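Local coordinates for CIR protein (Plasmodium chabaudi chabaudi, PDB 6ZYV) that is a PIR variant antigen of unknown function, a predicted membrane protein whose ectodomain is probably displayed by the infected red blood cell, at residues A[7-11]-A[86-90]; A[14-18]-A[65-70]; A[159-164]-A[188-192]; A[164-168]-A[218-222]; A[177-181]-A[226-230]. The protein carries 5 engineered substitutions. All blocks are in the same frame, centred on the assembly; numbering follows the deposited sequence.

Read together, the five contacts trace how an all-helical ectodomain changes its chemistry from centre to margin. Interactions 1 and 2 both use helix 8-20 and lie deep in the chain, their centres about 9 Å apart; aromatic rings and aliphatic branches do most of the work, with Phe70 touching both. Interactions 3 and 4 share Leu164 and join helix 154-174 to two different partners, helix 181-198 and helix 213-226; each sets an apolar core beside a hydroxyl that hydrogen-bonds across, with one bond in interaction 3 and two in interaction 4. Leu8 links interaction 1 to both. Interaction 5, about 25 Å from the centre of the chain, joins two loops and relies on a disulfide.

Interaction 1 (A[7-11]-A[86-90]); sequences NLKYV and QYAGY
Asn7, Tyr90 and Val11 carry this junction, in which the N-terminal part of helix 8-20 meets a turn of helix 81-101. Val11 places its methyl CG1 over one face of the Tyr90 ring, 4.2 Å from the ring centroid and displaced toward the rim, a CH-pi contact. The other branch, Val11 CG2, is 3.9 Å from Tyr90 CD2 and also reaches Tyr87 CE1, so one valine spans two tyrosines a helical turn apart. Further along the Tyr90 ring, Leu8 CD2 packs 3.8 Å from Tyr90 CZ. With CG held between its own backbone N and carbonyl carbon (chi1 67°), Asn7 directs its amide at the second helix: Asn7 OD1 comes 3.2 Å from Tyr90 OH, the amide plane turned 43° from the ring. Asn7 CB meets the hydroxyl end of Tyr87, 3.4 Å from Tyr87 OH and near the plane of that ring. The carbonyl of Asn7 accepts from both Tyr10 N and Val11 N. Phe70 of helix 55-71 touches Val11 and Tyr90, while Leu8 also touches helix 154-174. This is a buried helix-helix interface of an all-helical ectodomain, where aliphatic branches meet tyrosine rings and an asparagine amide lies near a hydroxyl.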
# COMPACT_ATOMS: atom_id res chain seq x y z
N ASN A 7 9.64 3.07 7.51
CA ASN A 7 8.19 2.88 7.57
C ASN A 7 7.70 1.65 6.83
O ASN A 7 6.69 1.08 7.25
CB ASN A 7 7.45 4.14 7.08
CG ASN A 7 7.61 4.45 5.60
OD1 ASN A 7 7.03 3.79 4.72
ND2 ASN A 7 8.42 5.44 5.28
N LEU A 8 8.39 1.25 5.74
CA LEU A 8 7.97 0.08 4.97
C LEU A 8 8.01 -1.20 5.74
O LEU A 8 7.24 -2.10 5.46
CB LEU A 8 8.70 -0.10 3.63
CG LEU A 8 8.28 0.80 2.48
CD1 LEU A 8 8.85 0.32 1.20
CD2 LEU A 8 6.78 0.81 2.29
N LYS A 9 8.85 -1.28 6.78
CA LYS A 9 8.92 -2.42 7.69
C LYS A 9 7.51 -2.74 8.24
O LYS A 9 7.07 -3.88 8.20
CB LYS A 9 9.89 -2.08 8.83
CG LYS A 9 10.01 -3.15 9.91
CD LYS A 9 10.99 -2.70 10.99
CE LYS A 9 11.20 -3.75 12.06
NZ LYS A 9 12.01 -3.22 13.20
N TYR A 10 6.75 -1.69 8.59
CA TYR A 10 5.41 -1.81 9.14
C TYR A 10 4.34 -1.81 8.07
O TYR A 10 3.42 -2.60 8.16
CB TYR A 10 5.14 -0.70 10.18
CG TYR A 10 6.14 -0.73 11.30
CD1 TYR A 10 6.21 -1.82 12.16
CD2 TYR A 10 7.09 0.28 11.43
CE1 TYR A 10 7.15 -1.86 13.18
CE2 TYR A 10 8.07 0.22 12.41
CZ TYR A 10 8.09 -0.84 13.30
OH TYR A 10 9.05 -0.87 14.28
N VAL A 11 4.46 -0.95 7.04
CA VAL A 11 3.50 -0.89 5.94
C VAL A 11 3.36 -2.24 5.25
O VAL A 11 2.23 -2.71 5.06
CB VAL A 11 3.90 0.24 4.96
CG1 VAL A 11 3.08 0.19 3.67
CG2 VAL A 11 3.79 1.60 5.62
N GLN A 86 2.04 10.31 2.35
CA GLN A 86 2.69 9.04 2.09
C GLN A 86 1.78 7.85 2.47
O GLN A 86 1.64 6.93 1.68
CB GLN A 86 4.01 8.99 2.88
CG GLN A 86 5.00 7.97 2.37
CD GLN A 86 6.21 7.79 3.28
OE1 GLN A 86 6.15 7.99 4.50
NE2 GLN A 86 7.33 7.38 2.72
N TYR A 87 1.13 7.89 3.65
CA TYR A 87 0.29 6.80 4.11
C TYR A 87 -0.99 6.69 3.32
O TYR A 87 -1.42 5.57 3.04
CB TYR A 87 0.04 6.87 5.63
CG TYR A 87 1.33 6.66 6.38
CD1 TYR A 87 2.22 5.66 6.00
CD2 TYR A 87 1.70 7.49 7.43
CE1 TYR A 87 3.45 5.52 6.62
CE2 TYR A 87 2.93 7.35 8.06
CZ TYR A 87 3.80 6.36 7.66
OH TYR A 87 5.00 6.18 8.29
N ALA A 88 -1.57 7.83 2.92
CA ALA A 88 -2.77 7.79 2.07
C ALA A 88 -2.42 7.15 0.72
O ALA A 88 -3.19 6.34 0.20
CB ALA A 88 -3.31 9.20 1.85
N GLY A 89 -1.24 7.44 0.20
CA GLY A 89 -0.76 6.87 -1.04
C GLY A 89 -0.58 5.38 -0.99
O GLY A 89 -0.94 4.71 -1.95
N TYR A 90 -0.02 4.83 0.13
CA TYR A 90 0.15 3.38 0.28
C TYR A 90 -1.18 2.67 0.36
O TYR A 90 -1.34 1.64 -0.29
CB TYR A 90 0.94 3.01 1.55
CG TYR A 90 2.39 3.42 1.52
CD1 TYR A 90 3.19 3.15 0.43
CD2 TYR A 90 2.98 4.00 2.64
CE1 TYR A 90 4.52 3.50 0.42
CE2 TYR A 90 4.31 4.37 2.64
CZ TYR A 90 5.08 4.12 1.52
OH TYR A 90 6.39 4.46 1.63

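Interaction 2 (A[14-18]-A[65-70]); sequences DIKKI and WLLVMF
A knobs-into-holes contact between two roughly antiparallel helices, 8-20 and 55-71, sets an aspartate as the knob: the side chain of Asp14 sits among Trp65, Leu66, Met69 and Phe70. The two short segments lie 10.3 Å apart between axes, at an angle of 154°. Asp14 OD2 approaches Met69 CB at 3.5 Å, while Asp14 CB packs against Leu66 CD2 and the Phe70 ring. The Asp14 side chain runs past Phe70 in the opposite direction, its carboxylate plane 26° from that of the ring, and OD2 lies at the ring edge. Trp65, with CG anti to its backbone N (chi1 -177°), brings its six-membered ring across to the other helix, where Asp14 O meets Trp65 CZ3 in the ring plane at 3.5 Å. Lys17 CB and Ile18 CB also touch this ring. Beside the knob, Ile18 CG2 packs 3.9 Å from Leu66 CD2, and Ile15 CG1 reaches both Leu66 CD1 and Phe70 CZ. Trp94 of helix 81-101 adjoins Ile15, Ile18 and Leu66. Lys17 NZ bridges to Asp14 OD1 at 3.2 Å, nearly in line with the C-O bond. A carboxylate set among apolar groups thus has a cation from its own helix, which probably helps to keep it ionised.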
# COMPACT_ATOMS: atom_id res chain seq x y z
N ASP A 14 1.57 -4.70 7.62
CA ASP A 14 0.15 -4.41 7.75
C ASP A 14 -0.63 -4.80 6.51
O ASP A 14 -1.70 -5.39 6.64
CB ASP A 14 -0.09 -2.93 8.10
CG ASP A 14 0.52 -2.51 9.42
OD1 ASP A 14 0.75 -3.39 10.28
OD2 ASP A 14 0.81 -1.30 9.59
N ILE A 15 -0.07 -4.53 5.32
CA ILE A 15 -0.75 -4.91 4.08
C ILE A 15 -0.91 -6.42 4.00
O ILE A 15 -2.01 -6.91 3.73
CB ILE A 15 -0.06 -4.30 2.82
CG1 ILE A 15 -0.25 -2.78 2.77
CG2 ILE A 15 -0.58 -4.95 1.55
CD1 ILE A 15 0.49 -2.06 1.67
N LYS A 16 0.16 -7.18 4.33
CA LYS A 16 0.06 -8.64 4.33
C LYS A 16 -1.03 -9.14 5.29
O LYS A 16 -1.84 -10.02 4.94
CB LYS A 16 1.40 -9.34 4.60
CG LYS A 16 1.27 -10.87 4.56
CD LYS A 16 2.05 -11.52 3.40
CE LYS A 16 2.09 -13.03 3.44
NZ LYS A 16 0.72 -13.61 3.29
N LYS A 17 -1.09 -8.55 6.49
CA LYS A 17 -2.09 -8.90 7.50
C LYS A 17 -3.52 -8.70 6.96
O LYS A 17 -4.32 -9.64 6.99
CB LYS A 17 -1.86 -8.08 8.79
CG LYS A 17 -1.53 -8.91 10.03
CD LYS A 17 -1.00 -8.06 11.21
CE LYS A 17 0.27 -7.27 10.91
NZ LYS A 17 0.54 -6.17 11.90
N ILE A 18 -3.83 -7.51 6.39
CA ILE A 18 -5.16 -7.27 5.86
C ILE A 18 -5.45 -8.13 4.62
O ILE A 18 -6.58 -8.59 4.47
CB ILE A 18 -5.48 -5.76 5.65
CG1 ILE A 18 -6.99 -5.54 5.49
CG2 ILE A 18 -4.71 -5.15 4.48
CD1 ILE A 18 -7.83 -6.16 6.62
N TRP A 65 -8.83 0.01 8.62
CA TRP A 65 -7.87 -0.63 9.51
C TRP A 65 -6.42 -0.29 9.09
O TRP A 65 -5.63 0.08 9.94
CB TRP A 65 -8.10 -2.16 9.54
CG TRP A 65 -7.18 -2.88 10.47
CD1 TRP A 65 -7.38 -3.12 11.80
CD2 TRP A 65 -5.90 -3.44 10.15
NE1 TRP A 65 -6.30 -3.80 12.32
CE2 TRP A 65 -5.37 -3.98 11.33
CE3 TRP A 65 -5.15 -3.51 8.97
CZ2 TRP A 65 -4.14 -4.64 11.36
CZ3 TRP A 65 -3.92 -4.12 9.01
CH2 TRP A 65 -3.44 -4.70 10.19
N LEU A 66 -6.11 -0.31 7.77
CA LEU A 66 -4.81 0.05 7.22
C LEU A 66 -4.42 1.44 7.58
O LEU A 66 -3.32 1.64 8.06
CB LEU A 66 -4.76 -0.04 5.67
CG LEU A 66 -4.23 -1.31 5.01
CD1 LEU A 66 -3.90 -1.03 3.53
CD2 LEU A 66 -3.02 -1.90 5.79
N LEU A 67 -5.29 2.43 7.29
CA LEU A 67 -5.04 3.83 7.61
C LEU A 67 -4.81 4.04 9.09
O LEU A 67 -3.93 4.80 9.45
CB LEU A 67 -6.20 4.72 7.14
CG LEU A 67 -6.27 5.06 5.67
CD1 LEU A 67 -7.47 6.00 5.41
CD2 LEU A 67 -4.97 5.71 5.19
N VAL A 68 -5.60 3.36 9.94
CA VAL A 68 -5.44 3.48 11.38
C VAL A 68 -4.05 2.94 11.80
O VAL A 68 -3.31 3.62 12.53
CB VAL A 68 -6.60 2.79 12.13
CG1 VAL A 68 -6.28 2.61 13.61
CG2 VAL A 68 -7.89 3.59 11.97
N MET A 69 -3.65 1.78 11.27
CA MET A 69 -2.35 1.19 11.57
C MET A 69 -1.20 2.04 11.06
O MET A 69 -0.22 2.16 11.76
CB MET A 69 -2.23 -0.21 10.97
CG MET A 69 -3.11 -1.22 11.63
SD MET A 69 -2.79 -1.45 13.39
CE MET A 69 -1.08 -2.07 13.34
N PHE A 70 -1.30 2.60 9.85
CA PHE A 70 -0.25 3.43 9.29
C PHE A 70 -0.05 4.69 10.15
O PHE A 70 1.09 5.10 10.36
CB PHE A 70 -0.55 3.86 7.83
CG PHE A 70 -0.53 2.77 6.78
CD1 PHE A 70 -0.05 1.50 7.08
CD2 PHE A 70 -1.04 3.00 5.51
CE1 PHE A 70 -0.07 0.50 6.12
CE2 PHE A 70 -1.01 2.01 4.53
CZ PHE A 70 -0.53 0.77 4.84

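Interaction 3 (A[159-164]-A[188-192]); sequences DIFKSL and FVDEY
Ile160 and Phe188 form the apolar centre between helices 154-174 and 181-198, whose short segments run antiparallel at 177° with axes 10.4 Å apart. The branch methyl Ile160 CG2 lies 3.7 Å from Phe188 CE1, and the same methyl touches Tyr192 CD1, where the two side chains meet at about a right angle. Leu164 CB also packs on Phe188, 3.8 Å from Phe188 CE1. Backbone joins in as well: Ile160 O meets the edge of the ring in its plane, 3.4 Å from Phe188 CE1. Farther out, Ile160 CD1 lies along the aliphatic part of Glu191, 3.8 Å from Glu191 CG, as the two chains run in opposite senses. Glu191 CG lies opposite the backbone N (chi1 -174°) and the chain stays extended, which carries its carboxylate across to Ser163. There Ser163 OG donates to Glu191 OE1 at 2.9 Å, meeting the syn lone pair on the side of the other oxygen. Leu215 of helix 213-226 also touches Ile160 and Tyr192. The chemistry is graded: hydrocarbon and ring fill the inside, the glutamate stem shields their margin, and the carboxylate of this partly exposed residue is oriented by a neutral hydroxyl partner rather than by a cation across the contact.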
# COMPACT_ATOMS: atom_id res chain seq x y z
N ASP A 159 3.08 -5.17 -8.21
CA ASP A 159 3.89 -6.39 -8.15
C ASP A 159 5.35 -6.06 -7.79
O ASP A 159 5.97 -6.79 -7.02
CB ASP A 159 3.81 -7.16 -9.47
CG ASP A 159 2.50 -7.92 -9.61
OD1 ASP A 159 1.93 -8.33 -8.57
OD2 ASP A 159 2.03 -8.10 -10.76
N ILE A 160 5.89 -4.95 -8.32
CA ILE A 160 7.24 -4.50 -7.97
C ILE A 160 7.28 -4.11 -6.47
O ILE A 160 8.21 -4.47 -5.76
CB ILE A 160 7.67 -3.32 -8.87
CG1 ILE A 160 7.59 -3.72 -10.37
CG2 ILE A 160 9.07 -2.82 -8.49
CD1 ILE A 160 8.49 -4.87 -10.76
N PHE A 161 6.25 -3.39 -6.00
CA PHE A 161 6.13 -2.99 -4.61
C PHE A 161 6.09 -4.23 -3.69
O PHE A 161 6.68 -4.24 -2.61
CB PHE A 161 4.86 -2.13 -4.42
CG PHE A 161 4.55 -1.79 -2.99
CD1 PHE A 161 5.40 -0.99 -2.26
CD2 PHE A 161 3.43 -2.29 -2.38
CE1 PHE A 161 5.12 -0.67 -0.94
CE2 PHE A 161 3.14 -1.96 -1.06
CZ PHE A 161 3.99 -1.16 -0.35
N LYS A 162 5.38 -5.27 -4.13
CA LYS A 162 5.26 -6.54 -3.43
C LYS A 162 6.63 -7.21 -3.31
O LYS A 162 6.95 -7.72 -2.24
CB LYS A 162 4.28 -7.46 -4.16
CG LYS A 162 2.88 -7.50 -3.55
CD LYS A 162 2.17 -8.85 -3.77
CE LYS A 162 1.93 -9.19 -5.23
NZ LYS A 162 0.96 -10.33 -5.39
N SER A 163 7.43 -7.19 -4.38
CA SER A 163 8.79 -7.74 -4.38
C SER A 163 9.68 -6.98 -3.40
O SER A 163 10.52 -7.60 -2.73
CB SER A 163 9.40 -7.68 -5.77
OG SER A 163 8.78 -8.63 -6.61
N LEU A 164 9.49 -5.66 -3.29
CA LEU A 164 10.23 -4.85 -2.33
C LEU A 164 9.80 -5.26 -0.90
O LEU A 164 10.66 -5.43 -0.04
CB LEU A 164 9.94 -3.37 -2.58
CG LEU A 164 10.59 -2.38 -1.62
CD1 LEU A 164 12.13 -2.54 -1.63
CD2 LEU A 164 10.20 -0.95 -2.02
N PHE A 188 15.71 -7.59 -7.70
CA PHE A 188 14.72 -6.53 -7.62
C PHE A 188 14.98 -5.42 -8.66
O PHE A 188 14.05 -5.04 -9.37
CB PHE A 188 14.68 -5.96 -6.19
CG PHE A 188 13.77 -4.75 -6.07
CD1 PHE A 188 12.39 -4.89 -6.02
CD2 PHE A 188 14.30 -3.47 -6.07
CE1 PHE A 188 11.56 -3.77 -5.97
CE2 PHE A 188 13.48 -2.36 -6.04
CZ PHE A 188 12.12 -2.51 -5.96
N VAL A 189 16.22 -4.91 -8.77
CA VAL A 189 16.54 -3.86 -9.72
C VAL A 189 16.38 -4.37 -11.17
O VAL A 189 15.90 -3.62 -12.03
CB VAL A 189 17.90 -3.15 -9.47
CG1 VAL A 189 17.96 -2.56 -8.07
CG2 VAL A 189 19.10 -4.00 -9.78
N ASP A 190 16.71 -5.65 -11.43
CA ASP A 190 16.52 -6.23 -12.77
C ASP A 190 15.02 -6.36 -13.08
O ASP A 190 14.61 -6.08 -14.19
CB ASP A 190 17.19 -7.62 -12.86
CG ASP A 190 18.72 -7.59 -12.89
OD1 ASP A 190 19.29 -6.49 -13.02
OD2 ASP A 190 19.33 -8.67 -12.78
N GLU A 191 14.22 -6.77 -12.10
CA GLU A 191 12.77 -6.92 -12.24
C GLU A 191 12.12 -5.54 -12.49
O GLU A 191 11.23 -5.42 -13.32
CB GLU A 191 12.19 -7.56 -10.98
CG GLU A 191 10.71 -7.88 -11.09
CD GLU A 191 10.02 -8.30 -9.80
OE1 GLU A 191 10.70 -8.34 -8.74
OE2 GLU A 191 8.80 -8.58 -9.83
N TYR A 192 12.60 -4.51 -11.80
CA TYR A 192 12.11 -3.16 -11.97
C TYR A 192 12.54 -2.58 -13.36
O TYR A 192 11.72 -1.96 -14.04
CB TYR A 192 12.60 -2.29 -10.82
CG TYR A 192 12.19 -0.85 -10.99
CD1 TYR A 192 10.84 -0.49 -11.00
CD2 TYR A 192 13.13 0.15 -11.19
CE1 TYR A 192 10.46 0.83 -11.18
CE2 TYR A 192 12.76 1.47 -11.34
CZ TYR A 192 11.41 1.81 -11.33
OH TYR A 192 11.04 3.11 -11.57

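Interaction 4 (A[164-168]-A[218-222]); sequences LCNMY and GYDNL
Tyr168 lays one ring face against Leu222, whose CD2 methyl stands almost directly above the centre, 4.1 Å from the centroid and only 8° off the ring normal. This CH-pi contact forms between side chains that point in opposing directions, and Leu222 CB adds a second touch, 3.8 Å from Tyr168 CE1. The hydroxyl at the far end of the ring is held by two bonds. Tyr168 OH donates to Gly218 O at 2.6 Å, in the carbonyl plane on a lone pair, and accepts from Asn221 ND2 at 3.0 Å along a nearly straight N-H line of 162°. Ring and amide are nearly coplanar, and Asn221 ND2 donates in its own amide plane, at the ring edge. Gly218 O also takes the helical bond from Leu222 N; the carbonyl thus serves its own helix and the tyrosine together. Where glycine has no side chain, Leu164 CD2 settles on the backbone, 3.8 Å from Gly218 C, while Leu164 CD1 lies over the backbone of Tyr219. Met167 SD meets Leu222 CD1 at 4.2 Å. Asn221 ND2 has a further partner in Asp6 OD1, and Tyr219 OH bonds to Pro235 O. The two helices, 154-174 and 213-226, run roughly parallel at 23°, with Phe188 of helix 181-198 against Leu164, Met167 and Tyr219, and Leu8 of helix 8-20 against Leu164 and Tyr168.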
# COMPACT_ATOMS: atom_id res chain seq x y z
N LEU A 164 9.49 -5.66 -3.29
CA LEU A 164 10.23 -4.85 -2.33
C LEU A 164 9.80 -5.26 -0.90
O LEU A 164 10.66 -5.43 -0.04
CB LEU A 164 9.94 -3.37 -2.58
CG LEU A 164 10.59 -2.38 -1.62
CD1 LEU A 164 12.13 -2.54 -1.63
CD2 LEU A 164 10.20 -0.95 -2.02
N CYS A 165 8.48 -5.45 -0.68
CA CYS A 165 7.93 -5.88 0.61
C CYS A 165 8.46 -7.26 1.03
O CYS A 165 8.68 -7.48 2.21
CB CYS A 165 6.41 -5.83 0.62
SG CYS A 165 5.73 -4.17 0.89
N ASN A 166 8.72 -8.16 0.08
CA ASN A 166 9.27 -9.47 0.39
C ASN A 166 10.68 -9.34 0.98
O ASN A 166 11.02 -10.05 1.92
CB ASN A 166 9.27 -10.40 -0.83
CG ASN A 166 7.88 -10.78 -1.27
OD1 ASN A 166 6.94 -10.87 -0.47
ND2 ASN A 166 7.70 -11.02 -2.57
N MET A 167 11.49 -8.38 0.46
CA MET A 167 12.82 -8.15 1.01
C MET A 167 12.73 -7.57 2.43
O MET A 167 13.49 -7.97 3.31
CB MET A 167 13.65 -7.25 0.08
CG MET A 167 13.94 -7.88 -1.26
SD MET A 167 15.11 -6.89 -2.20
CE MET A 167 14.09 -5.50 -2.58
N TYR A 168 11.76 -6.67 2.68
CA TYR A 168 11.53 -6.12 4.03
C TYR A 168 11.15 -7.23 5.03
O TYR A 168 11.59 -7.19 6.18
CB TYR A 168 10.45 -5.03 4.02
CG TYR A 168 10.99 -3.64 3.76
CD1 TYR A 168 11.11 -3.15 2.47
CD2 TYR A 168 11.39 -2.82 4.81
CE1 TYR A 168 11.58 -1.87 2.22
CE2 TYR A 168 11.89 -1.55 4.57
CZ TYR A 168 11.98 -1.07 3.27
OH TYR A 168 12.47 0.19 3.00
N GLY A 218 11.66 3.44 -0.66
CA GLY A 218 11.60 2.10 -0.09
C GLY A 218 12.84 1.26 -0.32
O GLY A 218 13.33 0.60 0.60
N TYR A 219 13.37 1.27 -1.54
CA TYR A 219 14.58 0.56 -1.90
C TYR A 219 15.81 1.19 -1.21
O TYR A 219 16.61 0.47 -0.63
CB TYR A 219 14.77 0.53 -3.43
CG TYR A 219 16.03 -0.19 -3.86
CD1 TYR A 219 16.15 -1.57 -3.72
CD2 TYR A 219 17.12 0.51 -4.36
CE1 TYR A 219 17.31 -2.23 -4.09
CE2 TYR A 219 18.29 -0.14 -4.73
CZ TYR A 219 18.38 -1.51 -4.59
OH TYR A 219 19.55 -2.16 -4.92
N ASP A 220 15.91 2.52 -1.20
CA ASP A 220 17.01 3.23 -0.55
C ASP A 220 17.06 2.88 0.94
O ASP A 220 18.14 2.59 1.47
CB ASP A 220 16.88 4.75 -0.72
CG ASP A 220 17.33 5.31 -2.06
OD1 ASP A 220 17.97 4.55 -2.85
OD2 ASP A 220 17.03 6.51 -2.34
N ASN A 221 15.89 2.86 1.60
CA ASN A 221 15.86 2.53 3.02
C ASN A 221 16.25 1.07 3.23
O ASN A 221 16.99 0.76 4.15
CB ASN A 221 14.52 2.86 3.66
CG ASN A 221 14.48 2.42 5.12
OD1 ASN A 221 15.02 3.12 6.01
ND2 ASN A 221 13.93 1.23 5.40
N LEU A 222 15.74 0.17 2.37
CA LEU A 222 16.04 -1.26 2.50
C LEU A 222 17.57 -1.56 2.47
O LEU A 222 18.09 -2.24 3.37
CB LEU A 222 15.27 -2.04 1.42
CG LEU A 222 15.26 -3.59 1.45
CD1 LEU A 222 16.46 -4.18 0.70
CD2 LEU A 222 15.08 -4.16 2.86

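Interaction 5 (A[177-181]-A[226-230]); sequences NYANC and CNNGQ. Engineered in segment 177-181: Ala179 (natural residue Thr).
Tyr178 O is gripped by two donors that reach it from opposite faces of its carbonyl plane. Cys181 N supplies the bond that closes the type I beta turn from Tyr178 to Cys181, and Gln230 NE2 comes from the other loop, 2.9 Å from Tyr178 O. The glutamine donor stands 37° out of the carbonyl plane, away from a lone pair, with an N-H...O angle of 130°; from its own side the bond is nearly in the amide plane. Beyond CG the Gln230 chain is extended, which spans the gap to the turn. Gln230 OE1 accepts from a water 2.7 Å away, and that water also donates to the carbonyl O of the engineered Ala179. Ser232 OG is a further partner of Gln230 OE1. Beside this polar bridge lies the covalent one, a disulfide between Cys181 SG and Cys226 SG with chi3 of 85°, near the perpendicular usual for such bonds. It staples the start of helix 181-198 to the end of helix 213-226, one of several disulfides in this PIR ectodomain. Tyr178 packs against the cystine on both parts: Cys181 CB rests above one ring face, offset toward the rim, while Cys226 SG approaches obliquely, 3.6 Å from Tyr178 CD2, in a sulfur-aromatic contact. Tyr178 OH bonds to Asp184 OD2, and Phe234 touches both cysteines.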
# COMPACT_ATOMS: atom_id res chain seq x y z
N ASN A 177 21.36 -10.78 9.87
CA ASN A 177 21.96 -11.79 9.01
C ASN A 177 21.06 -12.08 7.80
O ASN A 177 20.69 -13.23 7.56
CB ASN A 177 22.30 -13.07 9.77
CG ASN A 177 23.52 -13.78 9.22
OD1 ASN A 177 23.86 -13.64 8.04
ND2 ASN A 177 24.22 -14.53 10.08
N TYR A 178 20.73 -11.03 7.05
CA TYR A 178 19.96 -11.18 5.83
C TYR A 178 21.06 -11.31 4.77
O TYR A 178 21.44 -10.34 4.11
CB TYR A 178 19.01 -9.98 5.63
CG TYR A 178 18.17 -9.98 4.37
CD1 TYR A 178 18.05 -11.12 3.59
CD2 TYR A 178 17.49 -8.84 3.96
CE1 TYR A 178 17.31 -11.11 2.41
CE2 TYR A 178 16.74 -8.82 2.79
CZ TYR A 178 16.67 -9.95 2.01
OH TYR A 178 15.92 -9.93 0.87
N ALA A 179 21.61 -12.52 4.67
CA ALA A 179 22.71 -12.90 3.78
C ALA A 179 22.34 -12.79 2.31
O ALA A 179 23.20 -12.49 1.49
CB ALA A 179 23.16 -14.31 4.11
N ASN A 180 21.07 -13.00 1.98
CA ASN A 180 20.62 -12.91 0.60
C ASN A 180 20.21 -11.49 0.19
O ASN A 180 19.63 -11.36 -0.88
CB ASN A 180 19.42 -13.84 0.37
CG ASN A 180 19.79 -15.28 0.24
OD1 ASN A 180 20.96 -15.64 0.08
ND2 ASN A 180 18.79 -16.15 0.31
N CYS A 181 20.45 -10.45 1.03
CA CYS A 181 20.00 -9.11 0.68
C CYS A 181 20.57 -8.61 -0.62
O CYS A 181 19.82 -8.07 -1.42
CB CYS A 181 20.23 -8.10 1.81
SG CYS A 181 19.40 -6.50 1.53
N CYS A 226 20.09 -3.15 5.30
CA CYS A 226 20.91 -4.34 5.08
C CYS A 226 22.36 -4.04 5.39
O CYS A 226 23.01 -4.84 6.06
CB CYS A 226 20.76 -4.88 3.67
SG CYS A 226 19.18 -5.71 3.38
N ASN A 227 22.83 -2.83 5.02
CA ASN A 227 24.19 -2.42 5.32
C ASN A 227 24.42 -2.01 6.78
O ASN A 227 25.43 -1.38 7.09
CB ASN A 227 24.68 -1.35 4.35
CG ASN A 227 25.44 -1.94 3.20
OD1 ASN A 227 25.88 -3.10 3.22
ND2 ASN A 227 25.64 -1.17 2.15
N ASN A 228 23.50 -2.38 7.68
CA ASN A 228 23.67 -2.20 9.11
C ASN A 228 24.20 -3.48 9.80
O ASN A 228 24.74 -3.41 10.90
CB ASN A 228 22.40 -1.68 9.78
CG ASN A 228 22.17 -0.21 9.56
OD1 ASN A 228 23.06 0.52 9.13
ND2 ASN A 228 20.97 0.27 9.84
N GLY A 229 24.07 -4.62 9.15
CA GLY A 229 24.58 -5.88 9.66
C GLY A 229 25.52 -6.59 8.71
O GLY A 229 25.98 -7.70 9.01
N GLN A 230 25.82 -5.98 7.55
CA GLN A 230 26.73 -6.50 6.54
C GLN A 230 27.45 -5.33 5.81
O GLN A 230 27.26 -4.16 6.17
CB GLN A 230 25.98 -7.43 5.54
CG GLN A 230 25.14 -6.69 4.53
CD GLN A 230 24.39 -7.61 3.62
OE1 GLN A 230 24.77 -7.83 2.46
NE2 GLN A 230 23.31 -8.18 4.12
O HOH W 1 23.73 -9.90 1.17